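Local coordinates for carboxymuconolactone decarboxylase family protein (Thermotoga maritima, PDB 1VKE) that belongs to the AhpD-like carboxymuconolactone decarboxylase family and may act as a peroxiredoxin-type oxidoreductase, possibly in the antioxidative response, at residues Thr57-Gly62 with Arg76-Arg81; Gly62-Thr67 with Leu96-Val101. All blocks are in the same frame, centred on the assembly; numbering follows the deposited sequence. Where two conformers were deposited one is given.

Contact 1 (Thr57-Gly62 with Arg76-Arg81)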
loop_
_atom_site.group_PDB
_atom_site.type_symbol
_atom_site.label_atom_id
_atom_site.label_comp_id
_atom_site.label_asym_id
_atom_site.label_seq_id
_atom_site.Cartn_x
_atom_site.Cartn_y
_atom_site.Cartn_z
ATOM N N THR E 57 -19.813 -9.055 -12.957
ATOM C CA THR E 57 -18.460 -9.566 -12.834
ATOM C C THR E 57 -17.471 -8.432 -12.654
ATOM O O THR E 57 -16.581 -8.504 -11.783
ATOM C CB THR E 57 -18.106 -10.374 -14.063
ATOM O OG1 THR E 57 -18.949 -11.551 -14.136
ATOM C CG2 THR E 57 -16.683 -10.910 -13.960
ATOM N N LYS E 58 -17.584 -7.404 -13.505
ATOM C CA LYS E 58 -16.630 -6.274 -13.423
ATOM C C LYS E 58 -16.758 -5.519 -12.089
ATOM O O LYS E 58 -15.737 -5.124 -11.470
ATOM C CB LYS E 58 -16.766 -5.340 -14.626
ATOM C CG LYS E 58 -16.340 -5.949 -15.936
ATOM C CD LYS E 58 -16.281 -4.919 -17.034
ATOM C CE LYS E 58 -15.873 -5.521 -18.367
ATOM N NZ LYS E 58 -15.477 -4.544 -19.432
ATOM N N GLU E 59 -17.988 -5.340 -11.622
ATOM C CA GLU E 59 -18.186 -4.662 -10.321
ATOM C C GLU E 59 -17.665 -5.490 -9.135
ATOM O O GLU E 59 -17.107 -4.932 -8.192
ATOM C CB GLU E 59 -19.635 -4.234 -10.159
ATOM C CG GLU E 59 -20.044 -3.162 -11.168
ATOM C CD GLU E 59 -19.443 -1.766 -10.922
ATOM O OE1 GLU E 59 -18.814 -1.565 -9.868
ATOM O OE2 GLU E 59 -19.654 -0.855 -11.774
ATOM N N LEU E 60 -17.797 -6.807 -9.206
ATOM C CA LEU E 60 -17.185 -7.693 -8.226
ATOM C C LEU E 60 -15.653 -7.600 -8.272
ATOM O O LEU E 60 -14.987 -7.605 -7.246
ATOM C CB LEU E 60 -17.646 -9.127 -8.412
ATOM C CG LEU E 60 -19.080 -9.376 -7.940
ATOM C CD1 LEU E 60 -19.527 -10.696 -8.587
ATOM C CD2 LEU E 60 -19.195 -9.442 -6.422
ATOM N N MET E 61 -15.067 -7.476 -9.452
ATOM C CA MET E 61 -13.620 -7.212 -9.546
ATOM C C MET E 61 -13.218 -5.880 -8.953
ATOM O O MET E 61 -12.198 -5.796 -8.269
ATOM C CB MET E 61 -13.152 -7.305 -11.009
ATOM C CG MET E 61 -13.284 -8.692 -11.581
ATOM S SD MET E 61 -12.984 -8.677 -13.379
ATOM C CE MET E 61 -12.961 -10.443 -13.603
ATOM N N GLY E 62 -14.011 -4.840 -9.203
ATOM C CA GLY E 62 -13.777 -3.557 -8.588
ATOM C C GLY E 62 -13.782 -3.706 -7.051
ATOM O O GLY E 62 -12.994 -3.077 -6.305
ATOM N N ARG E 76 -17.440 0.872 -0.826
ATOM C CA ARG E 76 -18.861 1.273 -0.778
ATOM C C ARG E 76 -19.491 1.442 -2.171
ATOM O O ARG E 76 -20.578 0.931 -2.445
ATOM C CB ARG E 76 -19.048 2.550 0.028
ATOM C CG ARG E 76 -18.917 2.393 1.516
ATOM C CD ARG E 76 -18.962 3.777 2.262
ATOM N NE ARG E 76 -18.448 3.676 3.632
ATOM C CZ ARG E 76 -17.364 4.313 4.130
ATOM N NH1 ARG E 76 -16.615 5.125 3.384
ATOM N NH2 ARG E 76 -17.027 4.126 5.406
ATOM N N TYR E 77 -18.780 2.133 -3.059
ATOM C CA TYR E 77 -19.232 2.385 -4.398
ATOM C C TYR E 77 -19.483 1.045 -5.093
ATOM O O TYR E 77 -20.545 0.792 -5.659
ATOM C CB TYR E 77 -18.187 3.196 -5.237
ATOM C CG TYR E 77 -18.633 3.294 -6.673
ATOM C CD1 TYR E 77 -19.524 4.264 -7.084
ATOM C CD2 TYR E 77 -18.121 2.423 -7.642
ATOM C CE1 TYR E 77 -19.990 4.299 -8.417
ATOM C CE2 TYR E 77 -18.586 2.462 -8.961
ATOM C CZ TYR E 77 -19.501 3.410 -9.328
ATOM O OH TYR E 77 -19.956 3.495 -10.631
ATOM N N HIS E 78 -18.492 0.153 -5.073
ATOM C CA HIS E 78 -18.692 -1.140 -5.789
ATOM C C HIS E 78 -19.736 -2.044 -5.142
ATOM O O HIS E 78 -20.394 -2.825 -5.841
ATOM C CB HIS E 78 -17.357 -1.829 -5.982
ATOM C CG HIS E 78 -16.492 -1.098 -6.939
ATOM N ND1 HIS E 78 -16.766 -1.014 -8.294
ATOM C CD2 HIS E 78 -15.355 -0.390 -6.744
ATOM C CE1 HIS E 78 -15.845 -0.261 -8.868
ATOM N NE2 HIS E 78 -14.956 0.101 -7.956
ATOM N N LEU E 79 -19.905 -1.961 -3.829
ATOM C CA LEU E 79 -20.984 -2.707 -3.181
ATOM C C LEU E 79 -22.312 -2.224 -3.702
ATOM O O LEU E 79 -23.217 -3.023 -3.992
ATOM C CB LEU E 79 -20.974 -2.554 -1.644
ATOM C CG LEU E 79 -20.019 -3.475 -0.888
ATOM C CD1 LEU E 79 -19.921 -3.076 0.597
ATOM C CD2 LEU E 79 -20.420 -4.960 -1.036
ATOM N N VAL E 80 -22.505 -0.909 -3.783
ATOM C CA VAL E 80 -23.791 -0.419 -4.348
ATOM C C VAL E 80 -24.029 -1.024 -5.742
ATOM O O VAL E 80 -25.113 -1.519 -6.058
ATOM C CB VAL E 80 -23.850 1.131 -4.397
ATOM C CG1 VAL E 80 -25.075 1.632 -5.092
ATOM C CG2 VAL E 80 -23.766 1.684 -2.997
ATOM N N ARG E 81 -23.001 -0.942 -6.594
ATOM C CA ARG E 81 -23.163 -1.392 -7.974
ATOM C C ARG E 81 -23.411 -2.897 -8.005
ATOM O O ARG E 81 -24.239 -3.387 -8.803
ATOM C CB ARG E 81 -21.879 -1.100 -8.743
ATOM C CG ARG E 81 -21.616 0.357 -8.973
ATOM C CD ARG E 81 -22.557 0.967 -9.992
ATOM N NE ARG E 81 -22.443 0.235 -11.270
ATOM C CZ ARG E 81 -23.420 -0.465 -11.856
ATOM N NH1 ARG E 81 -24.639 -0.507 -11.342
ATOM N NH2 ARG E 81 -23.170 -1.095 -12.994
HETATM O O HOH W 1 -18.862 1.655 -12.265
#

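Contact 2 (Gly62-Thr67 with Leu96-Val101)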
loop_
_atom_site.group_PDB
_atom_site.type_symbol
_atom_site.label_atom_id
_atom_site.label_comp_id
_atom_site.label_asym_id
_atom_site.label_seq_id
_atom_site.Cartn_x
_atom_site.Cartn_y
_atom_site.Cartn_z
ATOM N N GLY E 62 -14.011 -4.840 -9.203
ATOM C CA GLY E 62 -13.777 -3.557 -8.588
ATOM C C GLY E 62 -13.782 -3.706 -7.051
ATOM O O GLY E 62 -12.994 -3.077 -6.305
ATOM N N LEU E 63 -14.722 -4.501 -6.552
ATOM C CA LEU E 63 -14.846 -4.728 -5.095
ATOM C C LEU E 63 -13.592 -5.407 -4.548
ATOM O O LEU E 63 -13.025 -4.985 -3.506
ATOM C CB LEU E 63 -16.087 -5.573 -4.786
ATOM C CG LEU E 63 -16.326 -5.935 -3.325
ATOM C CD1 LEU E 63 -16.509 -4.718 -2.485
ATOM C CD2 LEU E 63 -17.567 -6.801 -3.185
ATOM N N VAL E 64 -13.143 -6.459 -5.222
ATOM C CA VAL E 64 -11.932 -7.165 -4.804
ATOM C C VAL E 64 -10.742 -6.197 -4.786
ATOM O O VAL E 64 -9.992 -6.145 -3.797
ATOM C CB VAL E 64 -11.656 -8.405 -5.707
ATOM C CG1 VAL E 64 -10.269 -8.993 -5.442
ATOM C CG2 VAL E 64 -12.743 -9.436 -5.434
ATOM N N ALA E 65 -10.542 -5.459 -5.890
ATOM C CA ALA E 65 -9.386 -4.557 -5.989
ATOM C C ALA E 65 -9.452 -3.499 -4.874
ATOM O O ALA E 65 -8.420 -3.216 -4.225
ATOM C CB ALA E 65 -9.340 -3.885 -7.337
ATOM N N SER E 66 -10.624 -2.927 -4.656
ATOM C CA SER E 66 -10.823 -1.851 -3.655
ATOM C C SER E 66 -10.619 -2.370 -2.243
ATOM O O SER E 66 -10.196 -1.631 -1.384
ATOM C CB SER E 66 -12.263 -1.307 -3.780
ATOM O OG SER E 66 -12.478 -0.725 -5.071
ATOM N N THR E 67 -10.948 -3.634 -1.992
ATOM C CA THR E 67 -10.767 -4.223 -0.676
ATOM C C THR E 67 -9.302 -4.537 -0.362
ATOM O O THR E 67 -8.817 -4.232 0.720
ATOM C CB THR E 67 -11.654 -5.487 -0.540
ATOM O OG1 THR E 67 -13.020 -5.131 -0.763
ATOM C CG2 THR E 67 -11.559 -6.075 0.880
ATOM N N LEU E 96 -15.135 -11.304 -1.341
ATOM C CA LEU E 96 -14.461 -10.658 -0.233
ATOM C C LEU E 96 -13.445 -11.632 0.413
ATOM O O LEU E 96 -12.428 -11.192 0.952
ATOM C CB LEU E 96 -15.465 -10.131 0.808
ATOM C CG LEU E 96 -16.318 -8.913 0.425
ATOM C CD1 LEU E 96 -17.460 -8.675 1.430
ATOM C CD2 LEU E 96 -15.426 -7.670 0.279
ATOM N N ASP E 97 -13.758 -12.924 0.397
ATOM C CA ASP E 97 -12.848 -13.952 0.952
ATOM C C ASP E 97 -11.523 -13.997 0.189
ATOM O O ASP E 97 -10.454 -14.147 0.791
ATOM C CB ASP E 97 -13.472 -15.329 0.894
ATOM C CG ASP E 97 -14.382 -15.632 2.052
ATOM O OD1 ASP E 97 -14.307 -14.945 3.096
ATOM O OD2 ASP E 97 -15.168 -16.616 1.999
ATOM N N ILE E 98 -11.580 -13.820 -1.134
ATOM C CA ILE E 98 -10.370 -13.739 -1.953
ATOM C C ILE E 98 -9.567 -12.525 -1.534
ATOM O O ILE E 98 -8.365 -12.600 -1.326
ATOM C CB ILE E 98 -10.726 -13.718 -3.470
ATOM C CG1 ILE E 98 -11.175 -15.109 -3.941
ATOM C CG2 ILE E 98 -9.555 -13.275 -4.273
ATOM C CD1 ILE E 98 -11.915 -15.154 -5.271
ATOM N N ALA E 99 -10.229 -11.384 -1.424
ATOM C CA ALA E 99 -9.567 -10.160 -0.972
ATOM C C ALA E 99 -8.912 -10.308 0.412
ATOM O O ALA E 99 -7.799 -9.841 0.644
ATOM C CB ALA E 99 -10.558 -8.996 -0.934
ATOM N N LEU E 100 -9.632 -10.923 1.332
ATOM C CA LEU E 100 -9.125 -11.126 2.677
ATOM C C LEU E 100 -7.857 -11.996 2.701
ATOM O O LEU E 100 -6.861 -11.677 3.376
ATOM C CB LEU E 100 -10.195 -11.770 3.549
ATOM C CG LEU E 100 -9.835 -12.193 4.967
ATOM C CD1 LEU E 100 -9.427 -10.996 5.795
ATOM C CD2 LEU E 100 -11.018 -12.918 5.603
ATOM N N VAL E 101 -7.909 -13.128 2.002
ATOM C CA VAL E 101 -6.771 -14.035 2.001
ATOM C C VAL E 101 -5.565 -13.386 1.334
ATOM O O VAL E 101 -4.433 -13.453 1.871
ATOM C CB VAL E 101 -7.151 -15.405 1.389
ATOM C CG1 VAL E 101 -5.942 -16.253 1.200
ATOM C CG2 VAL E 101 -8.159 -16.094 2.319
#

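Contact 1 (Thr57-Gly62 with Arg76-Arg81)
Glu59 reaches from helix 55-68 to His78 and Arg81 on helix 72-84, its near-antiparallel neighbour in the all-helical AhpD-like fold, with the axes of segments 57-62 and 76-81 at 157°. A glutamate and a histidine near a CXXC disulfide, here Cys71-Cys74, recall the redox centre of AhpD, so a related role is plausible. Glu59 CB lies 4.1 Å from Arg81 CB. The first torsion sets CG beside the backbone N (chi1 -66°), and Glu59 CG passes Arg81 CB at 3.7 Å. A bend at chi2 then swings the carboxylate across the arginine's aliphatic start, and the two oxygens part ways. Glu59 OE1 takes a short hydrogen bond from His78 ND1, 2.6 Å, arriving nearly along the C-O axis and close to the imidazole plane, which helps set the rotation of that ring. Glu59 OE2 is gripped differently: Arg81 NE forms a salt bridge to it at 3.0 Å from above the carboxylate plane, in a rather bent hydrogen bond (N-H...O 139°). A water also donates to OE2 and ties it to Tyr77 OH. Further along, in the conformer given, Arg81 NH1 hydrogen-bonds Gln84 and NH2 makes a salt bridge to Glu85. The imidazole is sandwiched over its centre: Tyr77 CD2 covers one face, and on the opposite face Gly62, having no side chain, lets its CA approach to 3.8 Å from the ring centroid of His78 in a CH-pi contact.

Contact 2 (Gly62-Thr67 with Leu96-Val101)
Val64 and Ala99 bring their CA atoms to 5.4 Å where segments 62-67 and 96-101 run side by side, their short axes 8.8 Å apart and inclined by only 26°. The methyl of Ala99 points toward the partner helix and fits against Thr67, with Ala99 CB 3.6 Å from Thr67 CG2. Thr67 has its CG2 trans to the main-chain nitrogen, which leaves OG1 turned back along its own helix, where Thr67 OG1 bonds Leu63 O at 2.7 Å. That carbonyl also takes Thr67 N, the two donors arriving from opposite faces of its plane. The same hydroxyl oxygen, Thr67 OG1, rests 3.6 Å from Leu96 CD2, and this methyl in turn lies against Leu63 CG at 4.1 Å. Val64 CG1 grazes Ile98 CG2 on the far flank. In place of Thr67, an alanine is likely to leave Leu63 O without its second donor and open a gap beside Leu96 CD2 and Ala99 CB. Ile75 of helix 72-84 packs on Leu63 and Thr67, Leu111 of helix 108-127 covers Leu96, and Ala65 of the second subunit meets Val64.

How the contacts relate
Contacts 1 and 2 both draw on helix 55-68 and share Gly62, and their centres lie about 10 Å apart. The helix pairs with helix 72-84 in contact 1 and with helix 89-103 in contact 2, the first through polar bonds, the second through apolar packing. They meet where His78 CD2 sits 3.3 Å from Ser66 OG, and where Leu79 CD2 touches Leu63 CD2 at 4.0 Å. Here His78 NE2 and Ser66 OG each hydrogen-bond an unidentified bound ligand, apparently the same one and probably from the crystallisation liquor, which may mark a pocket beside Cys74, on which Ser66 packs. Both contacts also touch the second subunit of the hexamer.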